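Local coordinates for CT263 (Chlamydia trachomatis, PDB 4QAS), which probably acts as an MTAN-like nucleosidase of the futalosine route to menaquinone, hydrolysing the N-glycosidic bond of a purine nucleoside, at residues Leu9-Ala14 with Glu189-Ile194; Asn34-His39 with Val47-Thr52; Asp70-Ala75 with Phe145-Gln150. The protein carries 1 engineered substitution. All coordinates share one frame; numbering follows the deposited sequence.

Contact 1: residues Leu9-Ala14 with Glu189-Ile194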
# COMPACT_ATOMS: atom_id res chain seq x y z
N LEU A 9 -3.90 9.13 13.25
CA LEU A 9 -2.59 8.54 13.10
C LEU A 9 -1.70 9.55 12.41
O LEU A 9 -2.04 10.03 11.31
CB LEU A 9 -2.71 7.26 12.29
CG LEU A 9 -1.42 6.51 11.99
CD1 LEU A 9 -0.54 6.29 13.20
CD2 LEU A 9 -1.75 5.17 11.33
N LEU A 10 -0.58 9.90 13.04
CA LEU A 10 0.42 10.80 12.47
C LEU A 10 1.60 9.96 12.01
O LEU A 10 2.21 9.24 12.82
CB LEU A 10 0.88 11.81 13.51
CG LEU A 10 1.97 12.79 13.05
CD1 LEU A 10 1.49 13.64 11.87
CD2 LEU A 10 2.42 13.66 14.19
N LEU A 11 1.95 10.08 10.74
CA LEU A 11 3.17 9.51 10.20
C LEU A 11 4.21 10.60 10.06
O LEU A 11 3.93 11.67 9.51
CB LEU A 11 2.92 8.92 8.82
CG LEU A 11 1.78 7.92 8.73
CD1 LEU A 11 1.67 7.36 7.30
CD2 LEU A 11 1.88 6.76 9.69
N ILE A 12 5.42 10.33 10.56
CA ILE A 12 6.51 11.29 10.55
C ILE A 12 7.66 10.66 9.79
O ILE A 12 8.16 9.59 10.15
CB ILE A 12 6.96 11.68 11.97
CG1 ILE A 12 5.78 12.24 12.76
CG2 ILE A 12 8.05 12.71 11.89
CD1 ILE A 12 6.04 12.36 14.22
N PHE A 13 8.09 11.35 8.74
CA PHE A 13 9.26 10.98 7.95
C PHE A 13 10.30 12.07 8.09
O PHE A 13 9.99 13.24 8.26
CB PHE A 13 8.88 10.85 6.48
CG PHE A 13 7.91 9.75 6.19
CD1 PHE A 13 8.36 8.46 5.95
CD2 PHE A 13 6.54 10.00 6.15
CE1 PHE A 13 7.47 7.45 5.67
CE2 PHE A 13 5.65 8.98 5.89
CZ PHE A 13 6.11 7.72 5.65
N ALA A 14 11.57 11.68 8.01
CA ALA A 14 12.65 12.64 8.13
C ALA A 14 12.81 13.50 6.89
O ALA A 14 13.17 14.66 6.99
CB ALA A 14 13.99 11.94 8.44
N GLU A 189 4.96 -0.46 2.48
CA GLU A 189 4.43 -1.80 2.65
C GLU A 189 4.25 -2.16 4.12
O GLU A 189 3.34 -2.92 4.47
CB GLU A 189 5.33 -2.78 1.90
CG GLU A 189 5.21 -2.56 0.40
CD GLU A 189 6.21 -3.32 -0.42
OE1 GLU A 189 7.08 -4.02 0.16
OE2 GLU A 189 6.15 -3.21 -1.66
N ALA A 190 5.10 -1.63 4.99
CA ALA A 190 4.95 -1.89 6.41
C ALA A 190 3.87 -1.03 7.05
O ALA A 190 3.21 -1.47 8.01
CB ALA A 190 6.27 -1.66 7.12
N ILE A 191 3.67 0.20 6.55
CA ILE A 191 2.66 1.09 7.13
C ILE A 191 1.25 0.58 6.85
O ILE A 191 0.36 0.69 7.71
CB ILE A 191 2.88 2.52 6.61
CG1 ILE A 191 4.13 3.10 7.29
CG2 ILE A 191 1.63 3.38 6.85
CD1 ILE A 191 4.63 4.37 6.71
N PHE A 192 1.02 0.02 5.67
CA PHE A 192 -0.35 -0.29 5.31
C PHE A 192 -1.06 -1.20 6.30
O PHE A 192 -2.20 -0.89 6.67
CB PHE A 192 -0.44 -0.84 3.89
CG PHE A 192 -1.83 -1.14 3.51
CD1 PHE A 192 -2.69 -0.12 3.15
CD2 PHE A 192 -2.33 -2.42 3.64
CE1 PHE A 192 -4.02 -0.40 2.85
CE2 PHE A 192 -3.64 -2.69 3.35
CZ PHE A 192 -4.48 -1.68 2.95
N PRO A 193 -0.51 -2.34 6.72
CA PRO A 193 -1.29 -3.20 7.63
C PRO A 193 -1.56 -2.55 8.98
O PRO A 193 -2.55 -2.90 9.63
CB PRO A 193 -0.45 -4.48 7.74
CG PRO A 193 0.91 -4.10 7.33
CD PRO A 193 0.74 -3.00 6.29
N ILE A 194 -0.71 -1.61 9.41
CA ILE A 194 -1.00 -0.88 10.64
C ILE A 194 -2.23 -0.01 10.45
O ILE A 194 -3.17 -0.06 11.25
CB ILE A 194 0.21 -0.04 11.08
CG1 ILE A 194 1.48 -0.89 11.10
CG2 ILE A 194 -0.11 0.57 12.46
CD1 ILE A 194 2.73 -0.07 11.32
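The helix 180-197 lies against the sheet core of this nucleosidase-type alpha/beta fold, and Ile191 is the residue that reaches strand 7-13. Ile191 CG2 meets Leu11 CD1 at 4.0 Å, the two side chains extending toward each other tip to tip, while Ile191 CD1 comes to 3.8 Å from Phe13 CZ. With CG1 beside its own backbone N and CG2 anti to that N (chi1 -73°), Ile191 splits its branches, one for each strand residue. The methyl CD1 approaches the far end of the Phe13 ring obliquely. Leu11 and Phe13 are alternate residues of the strand, and the CA atoms of Leu11 and Ile191 stay 9.0 Å apart, so the gap is spanned by side chains alone. Thr22 of helix 16-25 touches all three residues. The next residue of the helix, Phe192, meets Phe192 of the second subunit edge-to-face, so the helix serves the core and the dimer interface together. No hydrogen bond crosses between the two segments; the contact is buried and wholly apolar, which implies that hydrophobic burial and the fit of branched side chains hold helix and strand here.

Contact 2: residues Asn34-His39 with Val47-Thr52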
# COMPACT_ATOMS: atom_id res chain seq x y z
N ASN A 34 -0.17 23.29 5.37
CA ASN A 34 1.02 22.95 4.62
C ASN A 34 1.54 21.56 4.96
O ASN A 34 2.75 21.30 4.87
CB ASN A 34 2.12 24.00 4.84
CG ASN A 34 3.09 24.08 3.69
OD1 ASN A 34 2.94 23.39 2.69
ND2 ASN A 34 4.09 24.95 3.82
N PHE A 35 0.66 20.62 5.33
CA PHE A 35 1.06 19.23 5.46
C PHE A 35 -0.02 18.32 4.87
O PHE A 35 -1.10 18.78 4.51
CB PHE A 35 1.48 18.84 6.90
CG PHE A 35 0.37 18.86 7.91
CD1 PHE A 35 0.06 20.02 8.60
CD2 PHE A 35 -0.35 17.71 8.19
CE1 PHE A 35 -0.96 20.03 9.54
CE2 PHE A 35 -1.35 17.70 9.13
CZ PHE A 35 -1.67 18.87 9.80
N TYR A 36 0.29 17.03 4.76
CA TYR A 36 -0.58 16.11 4.03
C TYR A 36 -1.59 15.43 4.93
O TYR A 36 -1.28 15.04 6.05
CB TYR A 36 0.22 15.00 3.37
CG TYR A 36 1.37 15.44 2.55
CD1 TYR A 36 1.19 15.76 1.23
CD2 TYR A 36 2.65 15.49 3.07
CE1 TYR A 36 2.25 16.16 0.44
CE2 TYR A 36 3.72 15.88 2.30
CZ TYR A 36 3.51 16.21 0.98
OH TYR A 36 4.58 16.60 0.22
N THR A 37 -2.80 15.26 4.41
CA THR A 37 -3.88 14.67 5.19
C THR A 37 -4.76 13.82 4.29
O THR A 37 -4.94 14.11 3.11
CB THR A 37 -4.70 15.78 5.84
OG1 THR A 37 -5.62 15.21 6.78
CG2 THR A 37 -5.46 16.61 4.80
N TYR A 38 -5.33 12.78 4.90
CA TYR A 38 -6.27 11.89 4.24
C TYR A 38 -7.17 11.32 5.32
O TYR A 38 -6.71 11.09 6.44
CB TYR A 38 -5.49 10.74 3.59
CG TYR A 38 -6.36 9.62 3.06
CD1 TYR A 38 -7.19 9.84 1.98
CD2 TYR A 38 -6.33 8.35 3.62
CE1 TYR A 38 -8.00 8.83 1.46
CE2 TYR A 38 -7.13 7.33 3.10
CZ TYR A 38 -7.95 7.59 2.03
OH TYR A 38 -8.74 6.57 1.53
N HIS A 39 -8.43 11.12 5.02
CA HIS A 39 -9.32 10.48 5.97
C HIS A 39 -10.28 9.56 5.25
O HIS A 39 -10.68 9.81 4.11
CB HIS A 39 -10.08 11.50 6.82
CG HIS A 39 -11.09 12.28 6.04
ND1 HIS A 39 -12.41 11.93 5.96
CD2 HIS A 39 -10.95 13.40 5.28
CE1 HIS A 39 -13.05 12.79 5.19
NE2 HIS A 39 -12.19 13.69 4.77
N VAL A 47 0.49 13.22 7.51
CA VAL A 47 1.91 12.98 7.26
C VAL A 47 2.66 14.28 7.42
O VAL A 47 2.31 15.28 6.80
CB VAL A 47 2.14 12.41 5.85
CG1 VAL A 47 3.63 12.19 5.62
CG2 VAL A 47 1.42 11.11 5.70
N MET A 48 3.73 14.24 8.22
CA MET A 48 4.68 15.34 8.32
C MET A 48 6.06 14.87 7.89
O MET A 48 6.48 13.77 8.20
CB MET A 48 4.73 15.83 9.74
CG MET A 48 3.44 16.53 10.06
SD MET A 48 3.34 17.14 11.74
CE MET A 48 1.67 17.77 11.77
N VAL A 49 6.75 15.74 7.17
CA VAL A 49 8.11 15.50 6.69
C VAL A 49 9.00 16.55 7.36
O VAL A 49 8.78 17.76 7.17
CB VAL A 49 8.17 15.61 5.16
CG1 VAL A 49 9.60 15.33 4.68
CG2 VAL A 49 7.21 14.63 4.52
N LEU A 50 9.99 16.11 8.13
CA LEU A 50 10.72 17.04 9.00
C LEU A 50 11.61 17.98 8.22
O LEU A 50 11.67 19.17 8.52
CB LEU A 50 11.55 16.28 10.05
CG LEU A 50 10.72 15.43 11.01
CD1 LEU A 50 11.64 14.74 11.99
CD2 LEU A 50 9.70 16.28 11.77
N LYS A 51 12.35 17.47 7.26
CA LYS A 51 13.36 18.26 6.55
C LYS A 51 12.97 18.27 5.08
O LYS A 51 13.27 17.32 4.36
CB LYS A 51 14.73 17.65 6.75
CG LYS A 51 15.85 18.45 6.12
CD LYS A 51 17.18 17.74 6.27
CE LYS A 51 18.22 18.37 5.37
NZ LYS A 51 19.52 17.66 5.46
N THR A 52 12.29 19.33 4.64
CA THR A 52 12.00 19.54 3.23
C THR A 52 12.89 20.59 2.61
O THR A 52 13.00 20.65 1.38
CB THR A 52 10.52 19.92 3.02
OG1 THR A 52 10.22 21.14 3.71
CG2 THR A 52 9.60 18.80 3.51
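Tyr36, Val47 and Phe35 carry most of this contact, where the two strands of the beta hairpin 36-40/43-49 pair antiparallel at the margin of the central sheet. Tyr36 and Val47 form a hydrogen-bonded pair with CA atoms 5.1 Å apart. The bond from Val47 N to Tyr36 O is sound at 2.9 Å, whereas the return bond from Tyr36 N to Val47 O is weak at 3.4 Å; the pairing slackens toward Phe35, which already lies outside the strand. The side chains of Tyr36 and Val47 share one sheet face, their CB atoms 4.1 Å apart, and the phenol ring runs on along the neighbouring strand until its edge, at CE2, lies 4.3 Å from Val49 CG2. Leu23 of helix 16-25 packs on both Tyr36 and Val47, so this face is partly roofed by that helix.

Phe35 works differently. Its CG sits between the backbone N and the carbonyl carbon (chi1 67°), a rotation that brings the ring beneath the end of Met48. The methionine, extended beyond CG, delivers its methyl group as a CH-pi contact, and SD stands farther above the same face in a Met-aromatic arrangement. Met48 CE rests 3.9 Å from the centroid of the Phe35 ring, only 5° off the ring normal.

Contact 3: residues Asp70-Ala75 with Phe145-Gln150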
# COMPACT_ATOMS: atom_id res chain seq x y z
N ASP A 70 -3.69 9.80 18.23
CA ASP A 70 -3.75 8.58 19.04
C ASP A 70 -2.49 7.73 18.94
O ASP A 70 -2.24 6.91 19.82
CB ASP A 70 -4.94 7.75 18.59
CG ASP A 70 -6.24 8.48 18.83
OD1 ASP A 70 -6.56 8.72 20.01
OD2 ASP A 70 -6.93 8.85 17.87
N LEU A 71 -1.70 7.94 17.90
CA LEU A 71 -0.47 7.20 17.68
C LEU A 71 0.37 8.01 16.72
O LEU A 71 -0.17 8.59 15.77
CB LEU A 71 -0.76 5.82 17.06
CG LEU A 71 0.45 4.94 16.74
CD1 LEU A 71 1.28 4.58 17.97
CD2 LEU A 71 -0.02 3.67 16.06
N TRP A 72 1.67 8.05 16.97
CA TRP A 72 2.65 8.50 15.99
C TRP A 72 3.44 7.29 15.50
O TRP A 72 3.83 6.43 16.29
CB TRP A 72 3.66 9.46 16.61
CG TRP A 72 3.18 10.79 17.11
CD1 TRP A 72 1.90 11.22 17.26
CD2 TRP A 72 4.02 11.86 17.55
NE1 TRP A 72 1.89 12.50 17.75
CE2 TRP A 72 3.19 12.91 17.94
CE3 TRP A 72 5.41 12.02 17.61
CZ2 TRP A 72 3.69 14.12 18.42
CZ3 TRP A 72 5.91 13.21 18.09
CH2 TRP A 72 5.06 14.25 18.49
N ILE A 73 3.73 7.24 14.20
CA ILE A 73 4.67 6.29 13.63
C ILE A 73 5.75 7.08 12.92
O ILE A 73 5.46 7.83 11.97
CB ILE A 73 3.99 5.32 12.66
CG1 ILE A 73 2.91 4.51 13.38
CG2 ILE A 73 5.04 4.39 12.05
CD1 ILE A 73 2.15 3.56 12.49
N ASN A 74 6.99 6.92 13.37
CA ASN A 74 8.14 7.43 12.63
C ASN A 74 8.63 6.31 11.74
O ASN A 74 9.06 5.27 12.24
CB ASN A 74 9.22 7.85 13.61
CG ASN A 74 10.53 8.17 12.95
OD1 ASN A 74 11.60 7.85 13.51
ND2 ASN A 74 10.49 8.82 11.79
N ALA A 75 8.55 6.50 10.44
CA ALA A 75 9.07 5.54 9.49
C ALA A 75 10.25 6.16 8.78
O ALA A 75 10.20 7.33 8.40
CB ALA A 75 7.99 5.17 8.49
N PHE A 145 15.28 9.45 17.98
CA PHE A 145 15.17 9.80 19.38
C PHE A 145 14.42 11.12 19.56
O PHE A 145 13.55 11.24 20.41
CB PHE A 145 16.52 9.89 20.09
CG PHE A 145 16.35 10.16 21.55
CD1 PHE A 145 16.22 11.45 22.01
CD2 PHE A 145 16.23 9.12 22.46
CE1 PHE A 145 16.00 11.71 23.32
CE2 PHE A 145 16.04 9.36 23.79
CZ PHE A 145 15.93 10.67 24.24
N PHE A 146 14.77 12.13 18.74
CA PHE A 146 14.08 13.40 18.79
C PHE A 146 12.57 13.22 18.70
O PHE A 146 11.82 13.81 19.48
CB PHE A 146 14.59 14.28 17.64
CG PHE A 146 13.79 15.53 17.42
CD1 PHE A 146 13.76 16.50 18.40
CD2 PHE A 146 13.05 15.73 16.26
CE1 PHE A 146 13.04 17.66 18.25
CE2 PHE A 146 12.31 16.91 16.10
CZ PHE A 146 12.31 17.87 17.10
N ILE A 147 12.12 12.36 17.78
CA ILE A 147 10.68 12.18 17.59
C ILE A 147 10.07 11.49 18.80
O ILE A 147 9.00 11.89 19.27
CB ILE A 147 10.42 11.40 16.29
CG1 ILE A 147 10.90 12.22 15.09
CG2 ILE A 147 8.93 11.07 16.17
CD1 ILE A 147 11.02 11.43 13.80
N ALA A 148 10.70 10.41 19.28
CA ALA A 148 10.16 9.70 20.44
C ALA A 148 10.07 10.62 21.65
O ALA A 148 9.12 10.54 22.44
CB ALA A 148 11.02 8.50 20.78
N LYS A 149 11.09 11.46 21.85
CA LYS A 149 11.06 12.37 23.00
C LYS A 149 9.96 13.40 22.85
O LYS A 149 9.25 13.71 23.82
CB LYS A 149 12.42 13.03 23.17
CG LYS A 149 12.50 14.00 24.33
CD LYS A 149 12.29 13.28 25.67
CE LYS A 149 12.52 14.20 26.86
NZ LYS A 149 11.61 15.38 26.85
N GLN A 150 9.76 13.94 21.64
CA GLN A 150 8.66 14.87 21.43
C GLN A 150 7.31 14.19 21.65
O GLN A 150 6.40 14.80 22.21
CB GLN A 150 8.74 15.52 20.04
CG GLN A 150 9.96 16.41 19.83
CD GLN A 150 10.10 17.45 20.91
OE1 GLN A 150 10.85 17.28 21.87
NE2 GLN A 150 9.36 18.55 20.77
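Trp72 and Asn74, two residues apart on strand 71-80, both point at helix 144-153, whose short segment runs almost exactly antiparallel to the strand at 176°, with the axes 9.6 Å apart. Trp72 comes first. Its CG lies beside the backbone N, anti to the carbonyl carbon (chi1 -65°), and the six-membered part of the indole reaches the helix. There Trp72 CE3 lies 3.9 Å from Ile147 CG2, and Trp72 CZ3 is 3.6 Å from Ile147 O; the carbonyl oxygen meets the ring obliquely. Farther out, Trp72 CH2 comes to 3.9 Å from Gln150 C, so the indole spans one helical turn and touches backbone as well as side chain. The amide of Gln150 leads away from the strand, where NE2 bonds to Leu62 O.

Ile73 turns its side chain to the other side of the sheet, and Asn74 returns to the helix. The Asn74 side chain crosses that of Ile147 at about a right angle, with ND2 a close 3.3 Å from Ile147 CD1. This is packing against a methyl group; the polar atoms are satisfied elsewhere, ND2 by Ile12 O on the adjacent strand and OD1 by Lys162 NZ on strand 158-167. These two bonds fix the rotation of the buried amide and hold it across the path of the isoleucine.

Ile147 thus sits over both strand residues, its CG2 near Trp72 and Asn74 CB, its CD1 on the amide. A helix laid antiparallel on a central strand, through alternate residues of one face, is typical of a layered alpha/beta fold such as that of the nucleosidase family.

Overall arrangement
All three contacts meet on one mixed sheet, with strand 7-13 of contact 1 lying between strand 43-49 of contact 2 and strand 71-80 of contact 3. Backbone pairs join them: Leu11 O to Met48 N and Phe13 O to Leu50 N toward contact 2, Leu10 O to Ile73 N and Ile73 O to Ile12 N toward contact 3, each at 2.9 Å. The centre of contact 1 is about 12 Å from that of contact 2 and about 11 Å from that of contact 3. Contacts 2 and 3, about 14 Å apart between centres, touch where Leu50 CD1 lies 3.8 Å from Ile147 CD1. Contacts 1 and 3 thus dress the sheet with helices 180-197 and 144-153, while contact 2 builds its margin.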